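Local coordinates for reticulocyte binding protein (Streptococcus agalactiae COH1, PDB 3FAW) that probably hydrolyses alpha-1,6-glucosidic linkages in pullulan and related alpha-glucans, as a cell-wall-anchored streptococcal pullulanase, at residues Asp440-Leu445 with Asp452-Asp457; Tyr129-Asn134 with Ser434-Val439. All blocks are in the same frame, centred on the assembly; numbering follows the deposited sequence.

Contact 1: Asp440-Leu445 with Asp452-Asp457; sequences DSIKYL and DGFRFD
Ile442 meets Phe454 where helix 432-449 covers the outside of strand 453-456, the fourth strand of the (beta/alpha)8 TIM barrel. The helix forms the crossover between neighbouring parallel strands 385-390 and 453-456, and its short segment runs at 145° to the strand. Ile442 CD1 sits over the middle of the Phe454 ring, 3.6 Å from the centroid, as a CH-pi contact. Ile442 CG1 lies anti to the carbonyl carbon (chi1 -70°), and a second turn at chi2 (-75°) lays CD1 over that face; Ile442 CG2 is 3.9 Å from Phe454 CE2. Leu445 approaches the same ring differently: its CB lies in the ring plane at the edge, 3.9 Å from Phe454 CE1. Ile442 CD1 also reaches Phe456 CZ (4.0 Å), so one methyl joins both phenylalanines. No hydrogen bond crosses this buried, apolar interface. Met483 of the next strand touches Ile442, Phe454 and Phe456, and Ala474 of helix 464-477 adds to the cover on Ile442. The sequence DGFRFD resembles a conserved motif of the alpha-amylase family, in whose relatives its last aspartate is the nucleophile. Arg455, which also pairs with Asp389, bridges to this Asp457, with NH2 2.8 Å from OD1 on its anti lone pair.

Contact 2: Tyr129-Asn134 with Ser434-Val439; sequences YAYSGN and SRRVLV
Arg436 reaches from helix 432-449 of the TIM-barrel domain to Tyr131 and Gly133 in the loop that leads into strand 136-139 of the antiparallel beta domain, a region consistent with a family 48 carbohydrate-binding module. Three hydrogen bonds carry the contact, all to backbone carbonyls. Arg436 NH1 and NH2 clasp Gly133 O end-on, each at 3.0 Å. Arg436 NH1 also donates to Tyr131 O at 3.0 Å, from well above the carbonyl plane, whereas it meets Gly133 O in the plane of that carbonyl. The arginine chain bends at chi3 (66°), turning the guanidinium edge toward the loop. A salt bridge from Arg436 NE to Asp440 OD2, one helical turn on, holds the adjacent edge of the guanidinium and limits its rotation. The remaining contacts are van der Waals: Ser132 O lies over one face of the guanidinium, and Leu135 and Tyr220 touch the side chain. The Tyr131 ring crosses the guanidinium obliquely, their planes 38° apart. With CG anti to the backbone N (chi1 -175°), this ring leans over the residues that follow it and packs on Val184 and Gln186 in the sheet of strand 136-139, while Gly133 N rests 3.4 Å above the Tyr131 ring plane, over its centre.

Helix 432-449 serves both contacts in succession: contact 2 uses its earlier part, contact 1 the part that follows, with centres 15 Å apart. From Arg436 CA to Ile442 CA is 9.6 Å. The helix, itself part of the barrel, turns a polar, partly exposed flank to the 129-134 loop of the antiparallel beta domain and an apolar, buried one to the barrel wall. The two helical segments adjoin in sequence, Val439 being followed by Asp440, and the contacts touch nowhere else. The probable catalytic end of strand 453-456 belongs to contact 1 alone; Arg436 CZ lies 23.9 Å from Asp457 CG, so contact 2 joins domains remotely from that site.

Contact 1: Asp440-Leu445 with Asp452-Asp457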
ATOM      1  N   ASP A 440     -15.216  -6.229  -1.685  1.00 14.98           N
ATOM      2  CA  ASP A 440     -16.252  -5.288  -2.133  1.00 15.70           C
ATOM      3  C   ASP A 440     -15.700  -3.883  -2.379  1.00 15.10           C
ATOM      4  O   ASP A 440     -16.127  -3.213  -3.317  1.00 15.89           O
ATOM      5  CB  ASP A 440     -17.411  -5.190  -1.132  1.00 15.73           C
ATOM      6  CG  ASP A 440     -18.176  -6.494  -0.972  1.00 17.00           C
ATOM      7  OD1 ASP A 440     -18.171  -7.343  -1.893  1.00 15.85           O
ATOM      8  OD2 ASP A 440     -18.788  -6.662   0.100  1.00 19.93           O
ATOM      9  N   SER A 441     -14.772  -3.432  -1.534  1.00 13.57           N
ATOM     10  CA  SER A 441     -14.143  -2.121  -1.724  1.00 14.29           C
ATOM     11  C   SER A 441     -13.252  -2.104  -2.969  1.00 13.30           C
ATOM     12  O   SER A 441     -13.250  -1.129  -3.718  1.00 13.34           O
ATOM     13  CB  SER A 441     -13.353  -1.690  -0.482  1.00 14.11           C
ATOM     14  OG  SER A 441     -12.570  -2.749   0.031  1.00 16.43           O
ATOM     15  N   ILE A 442     -12.516  -3.188  -3.198  1.00 12.24           N
ATOM     16  CA  ILE A 442     -11.711  -3.317  -4.414  1.00 11.33           C
ATOM     17  C   ILE A 442     -12.605  -3.293  -5.661  1.00 10.88           C
ATOM     18  O   ILE A 442     -12.272  -2.646  -6.652  1.00 11.56           O
ATOM     19  CB  ILE A 442     -10.839  -4.599  -4.395  1.00 11.30           C
ATOM     20  CG1 ILE A 442      -9.707  -4.469  -3.364  1.00 10.71           C
ATOM     21  CG2 ILE A 442     -10.259  -4.881  -5.783  1.00 10.93           C
ATOM     22  CD1 ILE A 442      -8.559  -3.552  -3.782  1.00  7.20           C
ATOM     23  N   LYS A 443     -13.743  -3.980  -5.606  1.00 11.31           N
ATOM     24  CA  LYS A 443     -14.699  -3.983  -6.722  1.00 12.24           C
ATOM     25  C   LYS A 443     -15.344  -2.613  -6.934  1.00 11.80           C
ATOM     26  O   LYS A 443     -15.538  -2.180  -8.074  1.00 13.20           O
ATOM     27  CB  LYS A 443     -15.805  -5.016  -6.486  1.00 13.50           C
ATOM     28  CG  LYS A 443     -15.376  -6.464  -6.665  1.00 12.42           C
ATOM     29  CD  LYS A 443     -16.429  -7.418  -6.118  1.00 13.61           C
ATOM     30  CE  LYS A 443     -17.681  -7.450  -6.984  1.00 14.96           C
ATOM     31  NZ  LYS A 443     -18.811  -8.109  -6.281  1.00 17.45           N
ATOM     32  N   TYR A 444     -15.690  -1.948  -5.837  1.00 11.42           N
ATOM     33  CA  TYR A 444     -16.286  -0.612  -5.901  1.00 11.02           C
ATOM     34  C   TYR A 444     -15.299   0.402  -6.480  1.00 12.09           C
ATOM     35  O   TYR A 444     -15.624   1.115  -7.433  1.00 11.58           O
ATOM     36  CB  TYR A 444     -16.777  -0.165  -4.517  1.00 10.86           C
ATOM     37  CG  TYR A 444     -17.115   1.311  -4.432  1.00 10.85           C
ATOM     38  CD1 TYR A 444     -18.288   1.817  -4.987  1.00 12.37           C
ATOM     39  CD2 TYR A 444     -16.252   2.202  -3.805  1.00  9.77           C
ATOM     40  CE1 TYR A 444     -18.593   3.181  -4.907  1.00 14.38           C
ATOM     41  CE2 TYR A 444     -16.547   3.556  -3.720  1.00 11.47           C
ATOM     42  CZ  TYR A 444     -17.710   4.044  -4.273  1.00 12.95           C
ATOM     43  OH  TYR A 444     -17.987   5.398  -4.180  1.00 13.13           O
ATOM     44  N   LEU A 445     -14.094   0.454  -5.918  1.00 10.39           N
ATOM     45  CA  LEU A 445     -13.062   1.362  -6.421  1.00 11.81           C
ATOM     46  C   LEU A 445     -12.742   1.103  -7.894  1.00 12.17           C
ATOM     47  O   LEU A 445     -12.603   2.049  -8.672  1.00 11.46           O
ATOM     48  CB  LEU A 445     -11.792   1.277  -5.568  1.00 11.91           C
ATOM     49  CG  LEU A 445     -11.961   1.769  -4.122  1.00 14.04           C
ATOM     50  CD1 LEU A 445     -10.747   1.405  -3.255  1.00 12.65           C
ATOM     51  CD2 LEU A 445     -12.239   3.270  -4.083  1.00 12.56           C
ATOM     52  N   ASP A 452      -6.989   1.342 -12.330  1.00 10.53           N
ATOM     53  CA  ASP A 452      -6.257   0.430 -13.210  1.00 10.04           C
ATOM     54  C   ASP A 452      -5.363  -0.550 -12.453  1.00 10.08           C
ATOM     55  O   ASP A 452      -4.817  -1.476 -13.046  1.00 11.01           O
ATOM     56  CB  ASP A 452      -5.433   1.236 -14.202  1.00 10.10           C
ATOM     57  CG  ASP A 452      -6.280   2.215 -14.976  1.00 11.10           C
ATOM     58  OD1 ASP A 452      -7.058   1.764 -15.845  1.00 10.62           O
ATOM     59  OD2 ASP A 452      -6.181   3.428 -14.695  1.00 15.52           O
ATOM     60  N   GLY A 453      -5.220  -0.344 -11.148  1.00  9.44           N
ATOM     61  CA  GLY A 453      -4.423  -1.232 -10.318  1.00 10.26           C
ATOM     62  C   GLY A 453      -4.470  -0.861  -8.854  1.00  9.85           C
ATOM     63  O   GLY A 453      -5.000   0.188  -8.493  1.00 10.06           O
ATOM     64  N   PHE A 454      -3.910  -1.728  -8.014  1.00 10.47           N
ATOM     65  CA  PHE A 454      -3.883  -1.522  -6.566  1.00 10.68           C
ATOM     66  C   PHE A 454      -2.534  -1.924  -5.978  1.00 10.77           C
ATOM     67  O   PHE A 454      -1.912  -2.892  -6.441  1.00  8.96           O
ATOM     68  CB  PHE A 454      -4.993  -2.340  -5.886  1.00 10.58           C
ATOM     69  CG  PHE A 454      -6.379  -1.895  -6.249  1.00 11.62           C
ATOM     70  CD1 PHE A 454      -7.004  -0.872  -5.543  1.00 11.98           C
ATOM     71  CD2 PHE A 454      -7.058  -2.492  -7.303  1.00 12.48           C
ATOM     72  CE1 PHE A 454      -8.283  -0.458  -5.880  1.00  9.82           C
ATOM     73  CE2 PHE A 454      -8.329  -2.081  -7.648  1.00 11.72           C
ATOM     74  CZ  PHE A 454      -8.945  -1.061  -6.940  1.00  8.32           C
ATOM     75  N   ARG A 455      -2.091  -1.182  -4.963  1.00 10.93           N
ATOM     76  CA  ARG A 455      -0.910  -1.545  -4.170  1.00 11.10           C
ATOM     77  C   ARG A 455      -1.325  -1.856  -2.739  1.00  9.29           C
ATOM     78  O   ARG A 455      -1.909  -1.013  -2.073  1.00  7.88           O
ATOM     79  CB  ARG A 455       0.142  -0.425  -4.143  1.00 12.75           C
ATOM     80  CG  ARG A 455       1.505  -0.917  -3.640  1.00 15.19           C
ATOM     81  CD  ARG A 455       2.228   0.002  -2.668  1.00 23.44           C
ATOM     82  NE  ARG A 455       1.587   0.112  -1.365  1.00 25.05           N
ATOM     83  CZ  ARG A 455       2.214   0.355  -0.210  1.00 21.84           C
ATOM     84  NH1 ARG A 455       3.530   0.499  -0.132  1.00 22.42           N
ATOM     85  NH2 ARG A 455       1.505   0.440   0.900  1.00 16.78           N
ATOM     86  N   PHE A 456      -1.001  -3.056  -2.265  1.00 10.71           N
ATOM     87  CA  PHE A 456      -1.381  -3.479  -0.919  1.00 11.28           C
ATOM     88  C   PHE A 456      -0.277  -3.210   0.110  1.00 10.60           C
ATOM     89  O   PHE A 456       0.851  -3.669  -0.033  1.00  8.59           O
ATOM     90  CB  PHE A 456      -1.742  -4.964  -0.896  1.00 12.79           C
ATOM     91  CG  PHE A 456      -3.039  -5.289  -1.590  1.00 14.13           C
ATOM     92  CD1 PHE A 456      -4.250  -5.137  -0.927  1.00 17.43           C
ATOM     93  CD2 PHE A 456      -3.049  -5.769  -2.895  1.00 14.82           C
ATOM     94  CE1 PHE A 456      -5.450  -5.445  -1.563  1.00 16.99           C
ATOM     95  CE2 PHE A 456      -4.241  -6.078  -3.534  1.00 12.87           C
ATOM     96  CZ  PHE A 456      -5.441  -5.917  -2.871  1.00 16.85           C
ATOM     97  N   ASP A 457      -0.632  -2.454   1.146  1.00 10.56           N
ATOM     98  CA  ASP A 457       0.252  -2.197   2.268  1.00 10.72           C
ATOM     99  C   ASP A 457       0.318  -3.456   3.131  1.00 11.97           C
ATOM    100  O   ASP A 457      -0.715  -4.067   3.430  1.00 11.33           O
ATOM    101  CB  ASP A 457      -0.274  -1.016   3.090  1.00 10.55           C
ATOM    102  CG  ASP A 457       0.745  -0.494   4.085  1.00 11.63           C
ATOM    103  OD1 ASP A 457       1.782   0.069   3.668  1.00 11.85           O
ATOM    104  OD2 ASP A 457       0.500  -0.640   5.293  1.00 15.74           O
TER

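Contact 2: Tyr129-Asn134 with Ser434-Val439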
ATOM      1  N   TYR A 129     -24.571 -16.408   9.944  1.00 14.99           N
ATOM      2  CA  TYR A 129     -24.853 -15.018   9.558  1.00 15.08           C
ATOM      3  C   TYR A 129     -24.169 -14.512   8.288  1.00 14.84           C
ATOM      4  O   TYR A 129     -24.470 -13.404   7.849  1.00 13.63           O
ATOM      5  CB  TYR A 129     -24.505 -14.076  10.715  1.00 14.99           C
ATOM      6  CG  TYR A 129     -25.010 -14.550  12.060  1.00 14.13           C
ATOM      7  CD1 TYR A 129     -26.354 -14.836  12.257  1.00 12.14           C
ATOM      8  CD2 TYR A 129     -24.140 -14.708  13.136  1.00 13.42           C
ATOM      9  CE1 TYR A 129     -26.823 -15.278  13.488  1.00 14.13           C
ATOM     10  CE2 TYR A 129     -24.595 -15.143  14.367  1.00 11.95           C
ATOM     11  CZ  TYR A 129     -25.939 -15.428  14.537  1.00 14.85           C
ATOM     12  OH  TYR A 129     -26.400 -15.863  15.756  1.00 15.98           O
ATOM     13  N   ALA A 130     -23.266 -15.295   7.695  1.00 15.83           N
ATOM     14  CA  ALA A 130     -22.601 -14.877   6.459  1.00 15.38           C
ATOM     15  C   ALA A 130     -23.651 -14.410   5.452  1.00 15.00           C
ATOM     16  O   ALA A 130     -24.615 -15.122   5.178  1.00 15.20           O
ATOM     17  CB  ALA A 130     -21.762 -16.008   5.878  1.00 16.82           C
ATOM     18  N   TYR A 131     -23.463 -13.201   4.929  1.00 15.01           N
ATOM     19  CA  TYR A 131     -24.469 -12.527   4.116  1.00 14.06           C
ATOM     20  C   TYR A 131     -23.862 -12.126   2.782  1.00 14.30           C
ATOM     21  O   TYR A 131     -22.719 -11.678   2.733  1.00 13.09           O
ATOM     22  CB  TYR A 131     -24.976 -11.293   4.866  1.00 14.12           C
ATOM     23  CG  TYR A 131     -26.112 -10.544   4.203  1.00 12.26           C
ATOM     24  CD1 TYR A 131     -27.360 -11.135   4.036  1.00 15.64           C
ATOM     25  CD2 TYR A 131     -25.948  -9.226   3.779  1.00 14.11           C
ATOM     26  CE1 TYR A 131     -28.410 -10.438   3.441  1.00 16.38           C
ATOM     27  CE2 TYR A 131     -26.987  -8.520   3.187  1.00 14.29           C
ATOM     28  CZ  TYR A 131     -28.215  -9.130   3.020  1.00 14.07           C
ATOM     29  OH  TYR A 131     -29.241  -8.432   2.433  1.00 12.52           O
ATOM     30  N   SER A 132     -24.631 -12.298   1.708  1.00 14.91           N
ATOM     31  CA  SER A 132     -24.173 -11.976   0.353  1.00 15.88           C
ATOM     32  C   SER A 132     -24.939 -10.817  -0.302  1.00 15.90           C
ATOM     33  O   SER A 132     -24.644 -10.448  -1.435  1.00 17.11           O
ATOM     34  CB  SER A 132     -24.272 -13.223  -0.534  1.00 17.30           C
ATOM     35  OG  SER A 132     -23.488 -14.283  -0.015  0.10 15.48           O
ATOM     36  N   GLY A 133     -25.905 -10.233   0.405  1.00 15.87           N
ATOM     37  CA  GLY A 133     -26.712  -9.144  -0.152  1.00 15.05           C
ATOM     38  C   GLY A 133     -26.032  -7.786  -0.072  1.00 14.76           C
ATOM     39  O   GLY A 133     -24.890  -7.679   0.361  1.00 13.25           O
ATOM     40  N   ASN A 134     -26.745  -6.743  -0.487  1.00 13.47           N
ATOM     41  CA  ASN A 134     -26.197  -5.391  -0.484  1.00 14.41           C
ATOM     42  C   ASN A 134     -26.011  -4.853   0.935  1.00 13.66           C
ATOM     43  O   ASN A 134     -26.858  -5.052   1.802  1.00 12.03           O
ATOM     44  CB  ASN A 134     -27.096  -4.439  -1.286  1.00 16.10           C
ATOM     45  CG  ASN A 134     -26.454  -3.079  -1.517  0.10 14.79           C
ATOM     46  OD1 ASN A 134     -27.034  -2.043  -1.189  0.10 14.57           O
ATOM     47  ND2 ASN A 134     -25.251  -3.078  -2.080  0.10 15.18           N
ATOM     48  N   SER A 434     -15.375  -9.871   6.787  1.00 13.17           N
ATOM     49  CA  SER A 434     -14.126  -9.106   6.718  1.00 12.35           C
ATOM     50  C   SER A 434     -13.509  -9.237   5.324  1.00 13.36           C
ATOM     51  O   SER A 434     -12.987  -8.267   4.772  1.00 11.05           O
ATOM     52  CB  SER A 434     -13.128  -9.597   7.764  1.00 13.27           C
ATOM     53  OG  SER A 434     -13.607  -9.374   9.080  1.00 11.05           O
ATOM     54  N   ARG A 435     -13.556 -10.446   4.765  1.00 14.11           N
ATOM     55  CA  ARG A 435     -13.145 -10.661   3.381  1.00 15.03           C
ATOM     56  C   ARG A 435     -14.023  -9.854   2.419  1.00 14.85           C
ATOM     57  O   ARG A 435     -13.518  -9.279   1.459  1.00 15.48           O
ATOM     58  CB  ARG A 435     -13.184 -12.146   3.018  1.00 15.05           C
ATOM     59  CG  ARG A 435     -12.606 -12.448   1.640  1.00 14.02           C
ATOM     60  CD  ARG A 435     -12.529 -13.943   1.395  1.00 18.28           C
ATOM     61  NE  ARG A 435     -11.457 -14.574   2.162  1.00 18.36           N
ATOM     62  CZ  ARG A 435     -11.182 -15.876   2.137  1.00 20.81           C
ATOM     63  NH1 ARG A 435     -11.899 -16.709   1.389  1.00 18.27           N
ATOM     64  NH2 ARG A 435     -10.184 -16.349   2.870  1.00 19.97           N
ATOM     65  N   ARG A 436     -15.328  -9.802   2.687  1.00 16.04           N
ATOM     66  CA  ARG A 436     -16.246  -8.975   1.890  1.00 15.15           C
ATOM     67  C   ARG A 436     -15.845  -7.498   1.861  1.00 15.63           C
ATOM     68  O   ARG A 436     -15.885  -6.862   0.802  1.00 15.07           O
ATOM     69  CB  ARG A 436     -17.687  -9.092   2.400  1.00 15.37           C
ATOM     70  CG  ARG A 436     -18.470 -10.267   1.828  1.00 12.59           C
ATOM     71  CD  ARG A 436     -19.970 -10.020   1.922  1.00 13.43           C
ATOM     72  NE  ARG A 436     -20.388  -8.899   1.076  1.00 12.44           N
ATOM     73  CZ  ARG A 436     -21.614  -8.378   1.052  1.00 10.90           C
ATOM     74  NH1 ARG A 436     -22.576  -8.864   1.825  1.00 10.54           N
ATOM     75  NH2 ARG A 436     -21.883  -7.365   0.237  1.00 10.46           N
ATOM     76  N   VAL A 437     -15.459  -6.956   3.015  1.00 14.34           N
ATOM     77  CA  VAL A 437     -15.049  -5.553   3.105  1.00 14.09           C
ATOM     78  C   VAL A 437     -13.889  -5.248   2.152  1.00 13.43           C
ATOM     79  O   VAL A 437     -13.922  -4.256   1.424  1.00 11.40           O
ATOM     80  CB  VAL A 437     -14.637  -5.163   4.545  1.00 14.81           C
ATOM     81  CG1 VAL A 437     -13.955  -3.798   4.554  1.00 11.21           C
ATOM     82  CG2 VAL A 437     -15.847  -5.175   5.472  1.00 11.41           C
ATOM     83  N   LEU A 438     -12.878  -6.113   2.161  1.00 13.20           N
ATOM     84  CA  LEU A 438     -11.717  -5.974   1.280  1.00 13.84           C
ATOM     85  C   LEU A 438     -12.110  -6.110  -0.192  1.00 13.73           C
ATOM     86  O   LEU A 438     -11.818  -5.228  -1.004  1.00 13.70           O
ATOM     87  CB  LEU A 438     -10.648  -7.016   1.642  1.00 14.35           C
ATOM     88  CG  LEU A 438      -9.322  -6.989   0.870  1.00 12.40           C
ATOM     89  CD1 LEU A 438      -8.202  -7.621   1.693  1.00 13.07           C
ATOM     90  CD2 LEU A 438      -9.440  -7.689  -0.488  1.00 12.97           C
ATOM     91  N   VAL A 439     -12.780  -7.210  -0.520  1.00 13.64           N
ATOM     92  CA  VAL A 439     -13.145  -7.528  -1.904  1.00 14.55           C
ATOM     93  C   VAL A 439     -14.196  -6.563  -2.475  1.00 14.39           C
ATOM     94  O   VAL A 439     -14.072  -6.123  -3.621  1.00 14.56           O
ATOM     95  CB  VAL A 439     -13.616  -9.003  -2.035  1.00 13.75           C
ATOM     96  CG1 VAL A 439     -14.099  -9.306  -3.444  1.00 15.56           C
ATOM     97  CG2 VAL A 439     -12.486  -9.951  -1.655  1.00 12.98           C
TER